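Local coordinates for protein glycoside Hydrolase (Bacteroides uniformis, PDB 5T99) that probably cleaves terminal beta-galactosyl residues from agarose-derived oligosaccharides, as a family 2 glycoside hydrolase that binds galacto-isofagomine in its pocket, at residues Lys179-Thr190 and Val201-Thr211. Numbering follows the deposited sequence.
Sequences KVYIPEHGVYVT and VQIETTVKNAT. With EDO (1,2-ethanediol), chain K; EDO (1,2-ethanediol), chain J.
Residues 179-190 and 201-211 belong to the antiparallel beta hairpin of strands 180-194 and 198-209; the first strand is interrupted by a type II turn from Pro183 to Gly186. The backbone ladder stops at the turn and picks up again after it. Before it, Tyr181 and Lys208 make a hydrogen-bonded pair, with Lys208 N 2.7 Å from Tyr181 O. After it, Gly186 O accepts from Thr206 N at 2.8 Å, and Tyr188 pairs with Glu204. At the turn, Pro183 CG lies 3.8 Å from Thr206 CG2.

Lys208 CB sits over one face of the Tyr181 ring in a CH-pi contact, 4.2 Å from the centroid. Tyr181 CG sits between its backbone N and carbonyl carbon (chi1 68°), and the ring lies alongside the Lys208 side chain. On the opposite face of the sheet, Val180 CG1 meets Val207 CG1, and Val187 CG1 meets Ile203 CG2 at 3.8 Å. Val180 and Ile203 also touch strand 215-224.

At the end of strand 198-209, Asn209 OD1 takes two bonds from Thr211, from OG1 at 2.8 Å and from N at 3.1 Å. The second closes an Asx turn. Asn209 ND2 binds Gly213 O and Val240 O. An alanine here would remove the amide, and Thr211 N and OG1 would probably lose their shared acceptor, leaving the turn less fixed.

At the other end, a water joins Tyr188 O to Thr190 OG1. Tyr188 OH bonds Asp442. Strand 245-255 completes the three-stranded sheet, which packs on a four-stranded one. This is consistent with the immunoglobulin-like beta sandwich of family 2 glycoside hydrolases.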
loop_
_atom_site.group_PDB
_atom_site.type_symbol
_atom_site.label_atom_id
_atom_site.label_comp_id
_atom_site.label_asym_id
_atom_site.label_seq_id
_atom_site.Cartn_x
_atom_site.Cartn_y
_atom_site.Cartn_z
ATOM N N LYS A 179 31.075 17.762 6.371
ATOM C CA LYS A 179 31.436 17.848 4.954
ATOM C C LYS A 179 31.996 16.547 4.322
ATOM O O LYS A 179 32.215 16.500 3.094
ATOM C CB LYS A 179 32.373 19.027 4.730
ATOM C CG LYS A 179 31.667 20.357 4.937
ATOM C CD LYS A 179 32.593 21.534 4.686
ATOM C CE LYS A 179 31.922 22.850 5.053
ATOM N NZ LYS A 179 32.584 24.009 4.394
ATOM N N VAL A 180 32.222 15.512 5.140
ATOM C CA VAL A 180 32.431 14.156 4.650
ATOM C C VAL A 180 31.259 13.298 5.120
ATOM O O VAL A 180 31.073 13.083 6.320
ATOM C CB VAL A 180 33.765 13.561 5.144
ATOM C CG1 VAL A 180 34.041 12.226 4.463
ATOM C CG2 VAL A 180 34.916 14.531 4.882
ATOM N N TYR A 181 30.472 12.801 4.172
ATOM C CA TYR A 181 29.217 12.119 4.507
ATOM C C TYR A 181 28.688 11.239 3.379
ATOM O O TYR A 181 29.080 11.372 2.206
ATOM C CB TYR A 181 28.124 13.146 4.854
ATOM C CG TYR A 181 27.705 13.976 3.649
ATOM C CD1 TYR A 181 26.517 13.713 2.967
ATOM C CD2 TYR A 181 28.524 14.996 3.166
ATOM C CE1 TYR A 181 26.150 14.458 1.856
ATOM C CE2 TYR A 181 28.170 15.744 2.046
ATOM C CZ TYR A 181 26.986 15.478 1.398
ATOM O OH TYR A 181 26.653 16.228 0.293
ATOM N N ILE A 182 27.745 10.384 3.764
ATOM C CA ILE A 182 27.002 9.525 2.843
ATOM C C ILE A 182 25.794 10.305 2.285
ATOM O O ILE A 182 24.906 10.662 3.053
ATOM C CB ILE A 182 26.550 8.235 3.575
ATOM C CG1 ILE A 182 27.781 7.418 3.994
ATOM C CG2 ILE A 182 25.626 7.394 2.709
ATOM C CD1 ILE A 182 27.508 6.441 5.116
ATOM N N PRO A 183 25.755 10.567 0.952
ATOM C CA PRO A 183 24.629 11.289 0.324
ATOM C C PRO A 183 23.403 10.409 0.200
ATOM O O PRO A 183 23.446 9.258 0.654
ATOM C CB PRO A 183 25.172 11.663 -1.050
ATOM C CG PRO A 183 26.131 10.562 -1.362
ATOM C CD PRO A 183 26.734 10.127 -0.057
ATOM N N GLU A 184 22.316 10.921 -0.385
ATOM C CA GLU A 184 21.044 10.186 -0.302
ATOM C C GLU A 184 21.118 8.871 -1.059
ATOM O O GLU A 184 21.797 8.774 -2.073
ATOM C CB GLU A 184 19.812 11.009 -0.717
ATOM C CG GLU A 184 19.786 11.526 -2.144
ATOM C CD GLU A 184 18.376 11.868 -2.646
ATOM O OE1 GLU A 184 17.364 11.760 -1.886
ATOM O OE2 GLU A 184 18.288 12.255 -3.825
ATOM N N HIS A 185 20.441 7.866 -0.517
ATOM C CA HIS A 185 20.473 6.506 -1.052
ATOM C C HIS A 185 21.895 5.970 -1.214
ATOM O O HIS A 185 22.177 5.218 -2.135
ATOM C CB HIS A 185 19.713 6.460 -2.376
ATOM C CG HIS A 185 18.400 7.176 -2.325
ATOM N ND1 HIS A 185 17.936 7.962 -3.360
ATOM C CD2 HIS A 185 17.465 7.246 -1.346
ATOM C CE1 HIS A 185 16.757 8.459 -3.030
ATOM N NE2 HIS A 185 16.455 8.048 -1.810
ATOM N N GLY A 186 22.768 6.332 -0.280
ATOM C CA GLY A 186 24.201 6.109 -0.421
ATOM C C GLY A 186 24.772 4.780 0.048
ATOM O O GLY A 186 25.994 4.602 0.001
ATOM N N VAL A 187 23.914 3.867 0.516
ATOM C CA VAL A 187 24.320 2.494 0.849
ATOM C C VAL A 187 23.419 1.493 0.127
ATOM O O VAL A 187 22.200 1.629 0.122
ATOM C CB VAL A 187 24.274 2.224 2.365
ATOM C CG1 VAL A 187 24.628 0.770 2.668
ATOM C CG2 VAL A 187 25.206 3.170 3.105
ATOM N N TYR A 188 24.040 0.481 -0.465
ATOM C CA TYR A 188 23.357 -0.527 -1.250
ATOM C C TYR A 188 23.785 -1.902 -0.712
ATOM O O TYR A 188 24.936 -2.295 -0.876
ATOM C CB TYR A 188 23.732 -0.313 -2.729
ATOM C CG TYR A 188 23.259 -1.341 -3.731
ATOM C CD1 TYR A 188 22.076 -2.080 -3.551
ATOM C CD2 TYR A 188 23.988 -1.553 -4.910
ATOM C CE1 TYR A 188 21.654 -2.999 -4.513
ATOM C CE2 TYR A 188 23.570 -2.462 -5.871
ATOM C CZ TYR A 188 22.409 -3.185 -5.674
ATOM O OH TYR A 188 22.037 -4.103 -6.644
ATOM N N VAL A 189 22.850 -2.607 -0.062
ATOM C CA VAL A 189 23.100 -3.863 0.644
ATOM C C VAL A 189 22.512 -5.032 -0.140
ATOM O O VAL A 189 21.304 -5.043 -0.402
ATOM C CB VAL A 189 22.427 -3.837 2.034
ATOM C CG1 VAL A 189 22.699 -5.134 2.808
ATOM C CG2 VAL A 189 22.877 -2.612 2.827
ATOM N N THR A 190 23.348 -6.007 -0.497
ATOM C CA THR A 190 22.914 -7.225 -1.195
ATOM C C THR A 190 23.389 -8.462 -0.437
ATOM O O THR A 190 24.205 -8.347 0.484
ATOM C CB THR A 190 23.431 -7.254 -2.646
ATOM O OG1 THR A 190 24.868 -7.085 -2.684
ATOM C CG2 THR A 190 22.747 -6.142 -3.468
ATOM N N VAL A 201 26.837 -10.831 3.260
ATOM C CA VAL A 201 26.235 -9.511 3.113
ATOM C C VAL A 201 27.255 -8.616 2.431
ATOM O O VAL A 201 28.320 -8.365 2.978
ATOM C CB VAL A 201 25.876 -8.910 4.478
ATOM C CG1 VAL A 201 25.359 -7.487 4.321
ATOM C CG2 VAL A 201 24.846 -9.782 5.200
ATOM N N GLN A 202 26.921 -8.149 1.233
ATOM C CA GLN A 202 27.785 -7.299 0.438
ATOM C C GLN A 202 27.238 -5.885 0.541
ATOM O O GLN A 202 26.030 -5.680 0.441
ATOM C CB GLN A 202 27.795 -7.794 -1.021
ATOM C CG GLN A 202 28.583 -6.933 -2.006
ATOM C CD GLN A 202 28.495 -7.440 -3.436
ATOM O OE1 GLN A 202 27.979 -6.761 -4.332
ATOM N NE2 GLN A 202 29.005 -8.623 -3.660
ATOM N N ILE A 203 28.123 -4.912 0.752
ATOM C CA ILE A 203 27.714 -3.524 1.031
ATOM C C ILE A 203 28.530 -2.541 0.207
ATOM O O ILE A 203 29.760 -2.518 0.302
ATOM C CB ILE A 203 27.867 -3.168 2.523
ATOM C CG1 ILE A 203 27.038 -4.129 3.398
ATOM C CG2 ILE A 203 27.447 -1.715 2.770
ATOM C CD1 ILE A 203 27.375 -4.066 4.874
ATOM N N GLU A 204 27.832 -1.735 -0.594
ATOM C CA GLU A 204 28.441 -0.640 -1.335
ATOM C C GLU A 204 28.180 0.665 -0.608
ATOM O O GLU A 204 27.030 1.021 -0.394
ATOM C CB GLU A 204 27.880 -0.535 -2.754
ATOM C CG GLU A 204 28.634 0.463 -3.629
ATOM C CD GLU A 204 27.860 0.826 -4.876
ATOM O OE1 GLU A 204 28.168 0.264 -5.937
ATOM O OE2 GLU A 204 26.935 1.651 -4.778
ATOM N N THR A 205 29.252 1.373 -0.259
ATOM C CA THR A 205 29.160 2.656 0.430
ATOM C C THR A 205 29.561 3.776 -0.541
ATOM O O THR A 205 30.582 3.676 -1.210
ATOM C CB THR A 205 30.078 2.691 1.674
ATOM O OG1 THR A 205 29.891 1.498 2.438
ATOM C CG2 THR A 205 29.782 3.889 2.561
ATOM N N THR A 206 28.748 4.829 -0.586
ATOM C CA THR A 206 29.038 6.048 -1.335
ATOM C C THR A 206 29.377 7.138 -0.325
ATOM O O THR A 206 28.639 7.352 0.643
ATOM C CB THR A 206 27.814 6.490 -2.184
ATOM O OG1 THR A 206 27.410 5.427 -3.058
ATOM C CG2 THR A 206 28.132 7.732 -3.021
ATOM N N VAL A 207 30.486 7.828 -0.549
ATOM C CA VAL A 207 30.911 8.911 0.341
ATOM C C VAL A 207 31.197 10.156 -0.485
ATOM O O VAL A 207 31.875 10.079 -1.517
ATOM C CB VAL A 207 32.162 8.531 1.170
ATOM C CG1 VAL A 207 32.569 9.683 2.082
ATOM C CG2 VAL A 207 31.904 7.267 1.980
ATOM N N LYS A 208 30.666 11.285 -0.021
ATOM C CA LYS A 208 30.873 12.586 -0.643
ATOM C C LYS A 208 31.881 13.376 0.194
ATOM O O LYS A 208 31.764 13.435 1.423
ATOM C CB LYS A 208 29.542 13.340 -0.721
ATOM C CG LYS A 208 29.574 14.657 -1.491
ATOM C CD LYS A 208 29.694 14.425 -2.994
ATOM C CE LYS A 208 29.650 15.727 -3.784
ATOM N NZ LYS A 208 30.837 16.579 -3.477
ATOM N N ASN A 209 32.860 13.974 -0.485
ATOM C CA ASN A 209 33.879 14.822 0.144
ATOM C C ASN A 209 33.634 16.282 -0.257
ATOM O O ASN A 209 34.101 16.739 -1.302
ATOM C CB ASN A 209 35.287 14.377 -0.285
ATOM C CG ASN A 209 36.396 15.168 0.401
ATOM O OD1 ASN A 209 36.135 16.079 1.186
ATOM N ND2 ASN A 209 37.645 14.809 0.109
ATOM N N ALA A 210 32.907 17.001 0.596
ATOM C CA ALA A 210 32.626 18.423 0.383
ATOM C C ALA A 210 33.695 19.355 0.979
ATOM O O ALA A 210 33.469 20.557 1.005
ATOM C CB ALA A 210 31.241 18.778 0.937
ATOM N N THR A 211 34.834 18.826 1.462
ATOM C CA THR A 211 35.957 19.684 1.901
ATOM C C THR A 211 36.755 20.161 0.680
ATOM O O THR A 211 36.445 19.778 -0.458
ATOM C CB THR A 211 36.928 18.994 2.909
ATOM O OG1 THR A 211 37.797 18.069 2.235
ATOM C CG2 THR A 211 36.177 18.290 4.040
HETATM C C1 EDO K . 26.296 1.469 -8.108
HETATM O O1 EDO K . 27.588 1.038 -8.562
HETATM C C2 EDO K . 25.168 0.973 -9.005
HETATM O O2 EDO K . 24.237 2.029 -9.280
HETATM C C1 EDO J . 18.377 -6.858 -0.398
HETATM O O1 EDO J . 18.910 -5.758 -1.179
HETATM C C2 EDO J . 18.757 -6.775 1.085
HETATM O O2 EDO J . 17.610 -6.612 1.948
HETATM O O HOH W 1 25.802 -4.610 -2.378
HETATM O O HOH W 2 25.066 -8.528 -4.978
#